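Local atomic coordinates of SusD-like carbohydrate binding protein (Bacteroides vulgatus, PDB entry 3LEW), a protein that probably binds carbohydrate at the outer membrane of Bacteroides vulgatus, as a member of the SusD family of nutrient-binding proteins. Residues Arg293-Asp298 with Arg398-Trp403; Asn367-Leu372 with Glu392-Glu397. All blocks are in the same frame, centred on the assembly; numbering follows the deposited sequence.

Interaction 1 (Arg293-Asp298 with Arg398-Trp403); sequences RDLFED and RRKELW
Lys-400 lays CG and CE over one face of the Phe-296 ring, with CB by the CZ-CE2 rim. Its CE makes a CH-pi contact, lying 4.0 Å from the Phe-296 ring centroid and 25° off the ring normal. Lower on the same chain, Lys-400 CB is 3.7 Å from Phe-296 CZ. The bend at chi3 (66°) puts Lys-400 CE over the ring face, where it is also 3.4 Å from Leu-295 O. Leu-295 CB lies against Lys-400 CG, 4.1 Å away. Leu-295 CD1 rests 4.0 Å from Arg-399 NH2, over one face of that guanidinium. Arg-399 NH2 is salt-bridged to Asp-58. Two waters link the Lys-400 ammonium to the loop. Water 2 lies 2.8 Å from Lys-400 NZ and donates to Glu-297 OE1, which also accepts from Lys-379 N. Water 1 accepts from Lys-400 NZ at 2.7 Å and lies in hydrogen-bonding reach of Leu-295 O and Glu-297 OE2. The C-terminal turn of helix 387-401 thus meets the 293-298 loop through an amphipathic lysine. Its stem is greasy. Its tip is salt-bridged to Glu-397, one helical turn back, and reaches Glu-297 through water, with NZ 4.3 Å from Glu-297 OE1, beyond a salt bridge.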
loop_
_atom_site.group_PDB
_atom_site.type_symbol
_atom_site.label_atom_id
_atom_site.label_comp_id
_atom_site.label_asym_id
_atom_site.label_seq_id
_atom_site.Cartn_x
_atom_site.Cartn_y
_atom_site.Cartn_z
ATOM N N ARG A 293 2.685 -13.652 14.781
ATOM C CA ARG A 293 3.415 -14.877 14.471
ATOM C C ARG A 293 2.516 -16.111 14.694
ATOM O O ARG A 293 2.643 -17.094 13.981
ATOM C CB ARG A 293 4.680 -14.976 15.306
ATOM C CG ARG A 293 5.600 -16.161 14.959
ATOM C CD ARG A 293 6.911 -16.049 15.697
ATOM N NE ARG A 293 7.930 -16.988 15.221
ATOM C CZ ARG A 293 7.963 -18.288 15.513
ATOM N NH1 ARG A 293 7.024 -18.846 16.279
ATOM N NH2 ARG A 293 8.944 -19.053 15.025
ATOM N N ASP A 294 1.600 -16.035 15.660
ATOM C CA ASP A 294 0.646 -17.111 15.896
ATOM C C ASP A 294 -0.401 -17.335 14.799
ATOM O O ASP A 294 -1.137 -18.341 14.843
ATOM C CB ASP A 294 -0.081 -16.863 17.229
ATOM C CG ASP A 294 0.845 -16.950 18.415
ATOM O OD1 ASP A 294 1.881 -17.662 18.300
ATOM O OD2 ASP A 294 0.515 -16.330 19.465
ATOM N N LEU A 295 -0.514 -16.416 13.852
ATOM C CA LEU A 295 -1.377 -16.605 12.703
ATOM C C LEU A 295 -0.835 -17.608 11.695
ATOM O O LEU A 295 -1.586 -18.002 10.792
ATOM C CB LEU A 295 -1.648 -15.276 11.991
ATOM C CG LEU A 295 -2.279 -14.141 12.810
ATOM C CD1 LEU A 295 -2.530 -12.880 11.948
ATOM C CD2 LEU A 295 -3.577 -14.631 13.470
ATOM N N PHE A 296 0.443 -18.012 11.837
ATOM C CA PHE A 296 1.118 -18.904 10.918
ATOM C C PHE A 296 1.221 -20.300 11.482
ATOM O O PHE A 296 1.480 -20.481 12.675
ATOM C CB PHE A 296 2.539 -18.395 10.585
ATOM C CG PHE A 296 2.565 -17.041 9.927
ATOM C CD1 PHE A 296 2.468 -15.877 10.672
ATOM C CD2 PHE A 296 2.668 -16.933 8.550
ATOM C CE1 PHE A 296 2.437 -14.621 10.045
ATOM C CE2 PHE A 296 2.681 -15.714 7.944
ATOM C CZ PHE A 296 2.582 -14.549 8.689
ATOM N N GLU A 297 1.020 -21.299 10.628
ATOM C CA GLU A 297 1.279 -22.684 11.001
ATOM C C GLU A 297 2.778 -23.025 10.904
ATOM O O GLU A 297 3.480 -22.584 10.010
ATOM C CB GLU A 297 0.488 -23.657 10.108
ATOM C CG GLU A 297 -1.012 -23.568 10.197
ATOM C CD GLU A 297 -1.614 -22.610 9.175
ATOM O OE1 GLU A 297 -1.035 -22.464 8.091
ATOM O OE2 GLU A 297 -2.653 -21.985 9.468
ATOM N N ASP A 298 3.259 -23.859 11.801
ATOM C CA ASP A 298 4.613 -24.383 11.685
ATOM C C ASP A 298 4.750 -25.092 10.336
ATOM O O ASP A 298 3.841 -25.828 9.916
ATOM C CB ASP A 298 4.897 -25.404 12.803
ATOM C CG ASP A 298 5.056 -24.770 14.177
ATOM O OD1 ASP A 298 5.137 -23.518 14.303
ATOM O OD2 ASP A 298 5.135 -25.584 15.135
ATOM N N ARG A 398 -4.305 -12.143 3.552
ATOM C CA ARG A 398 -3.780 -10.834 3.144
ATOM C C ARG A 398 -2.836 -10.221 4.201
ATOM O O ARG A 398 -1.796 -9.714 3.850
ATOM C CB ARG A 398 -4.911 -9.823 2.864
ATOM C CG ARG A 398 -5.725 -10.153 1.640
ATOM C CD ARG A 398 -6.912 -9.169 1.457
ATOM N NE ARG A 398 -6.446 -7.818 1.272
ATOM C CZ ARG A 398 -6.116 -7.242 0.113
ATOM N NH1 ARG A 398 -6.243 -7.874 -1.030
ATOM N NH2 ARG A 398 -5.645 -5.995 0.112
ATOM N N ARG A 399 -3.235 -10.234 5.481
ATOM C CA ARG A 399 -2.406 -9.691 6.553
ATOM C C ARG A 399 -1.096 -10.454 6.653
ATOM O O ARG A 399 -0.048 -9.847 6.899
ATOM C CB ARG A 399 -3.164 -9.759 7.888
ATOM C CG ARG A 399 -4.337 -8.728 7.919
ATOM C CD ARG A 399 -5.272 -9.041 9.053
ATOM N NE ARG A 399 -4.594 -9.016 10.340
ATOM C CZ ARG A 399 -5.140 -9.483 11.466
ATOM N NH1 ARG A 399 -6.362 -10.011 11.459
ATOM N NH2 ARG A 399 -4.489 -9.427 12.612
ATOM N N LYS A 400 -1.174 -11.751 6.451
ATOM C CA LYS A 400 -0.002 -12.630 6.593
ATOM C C LYS A 400 0.966 -12.437 5.422
ATOM O O LYS A 400 2.157 -12.288 5.631
ATOM C CB LYS A 400 -0.435 -14.080 6.684
ATOM C CG LYS A 400 -1.155 -14.440 7.971
ATOM C CD LYS A 400 -1.868 -15.781 7.829
ATOM C CE LYS A 400 -0.867 -16.968 7.652
ATOM N NZ LYS A 400 -1.581 -18.236 7.254
ATOM N N GLU A 401 0.440 -12.434 4.219
ATOM C CA GLU A 401 1.272 -12.378 2.996
ATOM C C GLU A 401 1.757 -10.977 2.670
ATOM O O GLU A 401 2.844 -10.826 2.102
ATOM C CB GLU A 401 0.487 -12.963 1.811
ATOM C CG GLU A 401 1.166 -12.868 0.407
ATOM C CD GLU A 401 2.453 -13.660 0.260
ATOM O OE1 GLU A 401 2.751 -14.520 1.117
ATOM O OE2 GLU A 401 3.175 -13.432 -0.744
ATOM N N LEU A 402 0.919 -9.966 2.949
ATOM C CA LEU A 402 1.177 -8.572 2.552
ATOM C C LEU A 402 1.668 -7.663 3.701
ATOM O O LEU A 402 1.676 -6.436 3.564
ATOM C CB LEU A 402 -0.068 -7.949 1.894
ATOM C CG LEU A 402 -0.583 -8.738 0.686
ATOM C CD1 LEU A 402 -1.955 -8.166 0.210
ATOM C CD2 LEU A 402 0.424 -8.775 -0.477
ATOM N N TRP A 403 2.072 -8.267 4.800
ATOM C CA TRP A 403 2.545 -7.533 5.981
ATOM C C TRP A 403 3.587 -6.509 5.576
ATOM O O TRP A 403 4.562 -6.826 4.886
ATOM C CB TRP A 403 3.155 -8.498 7.021
ATOM C CG TRP A 403 3.550 -7.810 8.307
ATOM C CD1 TRP A 403 2.802 -7.724 9.457
ATOM C CD2 TRP A 403 4.773 -7.057 8.570
ATOM N NE1 TRP A 403 3.497 -7.011 10.424
ATOM C CE2 TRP A 403 4.699 -6.589 9.888
ATOM C CE3 TRP A 403 5.915 -6.759 7.817
ATOM C CZ2 TRP A 403 5.700 -5.800 10.450
ATOM C CZ3 TRP A 403 6.907 -5.976 8.398
ATOM C CH2 TRP A 403 6.789 -5.533 9.703
HETATM O O HOH W 1 -3.420 -19.328 8.970
HETATM O O HOH W 2 0.372 -20.193 7.855
#

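Interaction 2 (Asn367-Leu372 with Glu392-Glu397); sequences NKLNDL and ETIWLE
Leu-369 and Glu-397 both set CG anti to the backbone N (chi1 -176° and -163°), and this sends each side chain toward the facing helix. Helices 365-376 and 387-401 pack side by side within the SusD family region, which belongs to the TPR clan. Their short segments run in roughly the same direction, 29° apart, with axes 11.2 Å from each other at closest approach. Leu-369 is the main knob from the first helix, seated among Leu-390, Thr-393, Ile-394 and Glu-397 of the second. Its two methyls divide the work. Leu-369 CD2 lies 3.9 Å from Ile-394 CG1 and 4.0 Å from Thr-393 CG2, and the leucine and threonine side chains cross at about a right angle. CD1 goes to the next turn and meets the methylenes of Glu-397. Thr-393 meets the leucine with its methyl, while OG1 is hydrogen-bonded to Asp-389 O in its own helix. Glu-397 bends at chi2, which turns its carboxylate away from the leucines. Its aliphatic stem packs on them, while the carboxylate is gripped outside the two segments: OE1 chiefly by Lys-373, with Lys-400 as well, and OE2 by Arg-302. These three cations would probably stabilise the ionised form of this buried acid. Leu-372, one turn beyond Leu-369, reaches the same stem. Ala-347 and Leu-351 of helix 346-359 also pack on Leu-372. At this end of the contact, Leu-372 CD2 lies 4.2 Å from Glu-397 CG.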
loop_
_atom_site.group_PDB
_atom_site.type_symbol
_atom_site.label_atom_id
_atom_site.label_comp_id
_atom_site.label_asym_id
_atom_site.label_seq_id
_atom_site.Cartn_x
_atom_site.Cartn_y
_atom_site.Cartn_z
ATOM N N ASN A 367 -9.404 -22.431 -4.248
ATOM C CA ASN A 367 -8.234 -22.992 -4.924
ATOM C C ASN A 367 -7.125 -21.947 -5.058
ATOM O O ASN A 367 -5.943 -22.277 -4.899
ATOM C CB ASN A 367 -8.623 -23.503 -6.292
ATOM C CG ASN A 367 -9.663 -24.581 -6.212
ATOM O OD1 ASN A 367 -9.593 -25.442 -5.330
ATOM N ND2 ASN A 367 -10.659 -24.526 -7.104
ATOM N N LYS A 368 -7.522 -20.710 -5.350
ATOM C CA LYS A 368 -6.561 -19.614 -5.462
ATOM C C LYS A 368 -5.934 -19.307 -4.107
ATOM O O LYS A 368 -4.724 -19.131 -4.021
ATOM C CB LYS A 368 -7.187 -18.381 -6.111
ATOM C CG LYS A 368 -7.741 -18.680 -7.532
ATOM C CD LYS A 368 -6.616 -18.835 -8.540
ATOM C CE LYS A 368 -7.097 -19.107 -9.973
ATOM N NZ LYS A 368 -7.773 -20.402 -10.266
ATOM N N LEU A 369 -6.739 -19.319 -3.053
ATOM C CA LEU A 369 -6.230 -19.180 -1.703
ATOM C C LEU A 369 -5.238 -20.298 -1.349
ATOM O O LEU A 369 -4.152 -20.050 -0.830
ATOM C CB LEU A 369 -7.397 -19.173 -0.712
ATOM C CG LEU A 369 -7.064 -18.935 0.759
ATOM C CD1 LEU A 369 -6.302 -17.575 0.968
ATOM C CD2 LEU A 369 -8.343 -19.036 1.610
ATOM N N ASN A 370 -5.616 -21.533 -1.668
ATOM C CA ASN A 370 -4.770 -22.685 -1.387
ATOM C C ASN A 370 -3.495 -22.707 -2.225
ATOM O O ASN A 370 -2.500 -23.253 -1.775
ATOM C CB ASN A 370 -5.551 -23.987 -1.556
ATOM C CG ASN A 370 -6.380 -24.336 -0.317
ATOM O OD1 ASN A 370 -6.143 -23.791 0.767
ATOM N ND2 ASN A 370 -7.355 -25.220 -0.472
ATOM N N ASP A 371 -3.525 -22.178 -3.449
ATOM C CA ASP A 371 -2.300 -22.064 -4.280
ATOM C C ASP A 371 -1.248 -21.200 -3.529
ATOM O O ASP A 371 -0.063 -21.558 -3.478
ATOM C CB ASP A 371 -2.552 -21.378 -5.641
ATOM C CG ASP A 371 -3.326 -22.227 -6.619
ATOM O OD1 ASP A 371 -3.256 -23.491 -6.544
ATOM O OD2 ASP A 371 -4.008 -21.596 -7.504
ATOM N N LEU A 372 -1.687 -20.052 -2.994
ATOM C CA LEU A 372 -0.783 -19.168 -2.273
ATOM C C LEU A 372 -0.316 -19.864 -0.999
ATOM O O LEU A 372 0.872 -19.887 -0.690
ATOM C CB LEU A 372 -1.456 -17.852 -1.929
ATOM C CG LEU A 372 -0.648 -16.851 -1.113
ATOM C CD1 LEU A 372 0.736 -16.529 -1.743
ATOM C CD2 LEU A 372 -1.500 -15.563 -0.933
ATOM N N GLU A 392 -13.211 -14.036 5.802
ATOM C CA GLU A 392 -12.305 -13.729 6.908
ATOM C C GLU A 392 -10.969 -14.472 6.779
ATOM O O GLU A 392 -9.935 -13.935 7.157
ATOM C CB GLU A 392 -12.970 -13.968 8.260
ATOM C CG GLU A 392 -14.046 -12.936 8.514
ATOM C CD GLU A 392 -14.868 -13.191 9.754
ATOM O OE1 GLU A 392 -14.360 -13.853 10.697
ATOM O OE2 GLU A 392 -16.029 -12.710 9.769
ATOM N N THR A 393 -11.000 -15.665 6.234
ATOM C CA THR A 393 -9.787 -16.474 6.013
ATOM C C THR A 393 -8.900 -15.834 4.935
ATOM O O THR A 393 -7.667 -15.794 5.057
ATOM C CB THR A 393 -10.163 -17.944 5.669
ATOM O OG1 THR A 393 -10.973 -18.469 6.736
ATOM C CG2 THR A 393 -8.925 -18.802 5.531
ATOM N N ILE A 394 -9.544 -15.297 3.911
ATOM C CA ILE A 394 -8.848 -14.538 2.861
ATOM C C ILE A 394 -8.227 -13.247 3.423
ATOM O O ILE A 394 -7.061 -12.945 3.184
ATOM C CB ILE A 394 -9.759 -14.282 1.641
ATOM C CG1 ILE A 394 -10.138 -15.606 1.011
ATOM C CG2 ILE A 394 -9.034 -13.338 0.610
ATOM C CD1 ILE A 394 -11.182 -15.498 -0.074
ATOM N N TRP A 395 -8.997 -12.507 4.196
ATOM C CA TRP A 395 -8.498 -11.284 4.842
ATOM C C TRP A 395 -7.294 -11.581 5.765
ATOM O O TRP A 395 -6.359 -10.757 5.851
ATOM C CB TRP A 395 -9.605 -10.605 5.624
ATOM C CG TRP A 395 -10.756 -10.107 4.762
ATOM C CD1 TRP A 395 -10.722 -9.797 3.425
ATOM C CD2 TRP A 395 -12.069 -9.806 5.209
ATOM N NE1 TRP A 395 -11.960 -9.345 3.022
ATOM C CE2 TRP A 395 -12.807 -9.368 4.090
ATOM C CE3 TRP A 395 -12.722 -9.927 6.443
ATOM C CZ2 TRP A 395 -14.158 -8.988 4.182
ATOM C CZ3 TRP A 395 -14.075 -9.570 6.524
ATOM C CH2 TRP A 395 -14.763 -9.096 5.402
ATOM N N LEU A 396 -7.324 -12.711 6.472
ATOM C CA LEU A 396 -6.207 -13.095 7.329
ATOM C C LEU A 396 -4.980 -13.398 6.489
ATOM O O LEU A 396 -3.876 -12.963 6.818
ATOM C CB LEU A 396 -6.534 -14.284 8.234
ATOM C CG LEU A 396 -7.292 -13.895 9.506
ATOM C CD1 LEU A 396 -8.025 -15.103 10.069
ATOM C CD2 LEU A 396 -6.345 -13.304 10.528
ATOM N N GLU A 397 -5.171 -14.125 5.404
ATOM C CA GLU A 397 -4.030 -14.429 4.507
ATOM C C GLU A 397 -3.465 -13.148 3.861
ATOM O O GLU A 397 -2.257 -13.059 3.642
ATOM C CB GLU A 397 -4.412 -15.515 3.480
ATOM C CG GLU A 397 -3.235 -16.172 2.797
ATOM C CD GLU A 397 -2.281 -16.873 3.747
ATOM O OE1 GLU A 397 -2.714 -17.609 4.663
ATOM O OE2 GLU A 397 -1.078 -16.612 3.596
#

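Overall arrangement
From the N terminus, the chain first reaches the loop 293-298, between strands 286-288 and 306-309. It then passes through strands 306-309, 321-326 and 341-345 and helix 346-359 to helix 365-376. Interaction 2 closes a short loop of 19 residues from that helix to helix 387-401. The same helix continues to its C-terminal end, where interaction 1 closes a loop of 99 residues. Interaction 2 is therefore nested inside interaction 1. Their centres are 11 Å apart, and they touch where Glu-401 packs on Leu-372 and Leu-295 on Leu-396. Helix 387-401 ties helix 365-376 to the loop before strand 306-309.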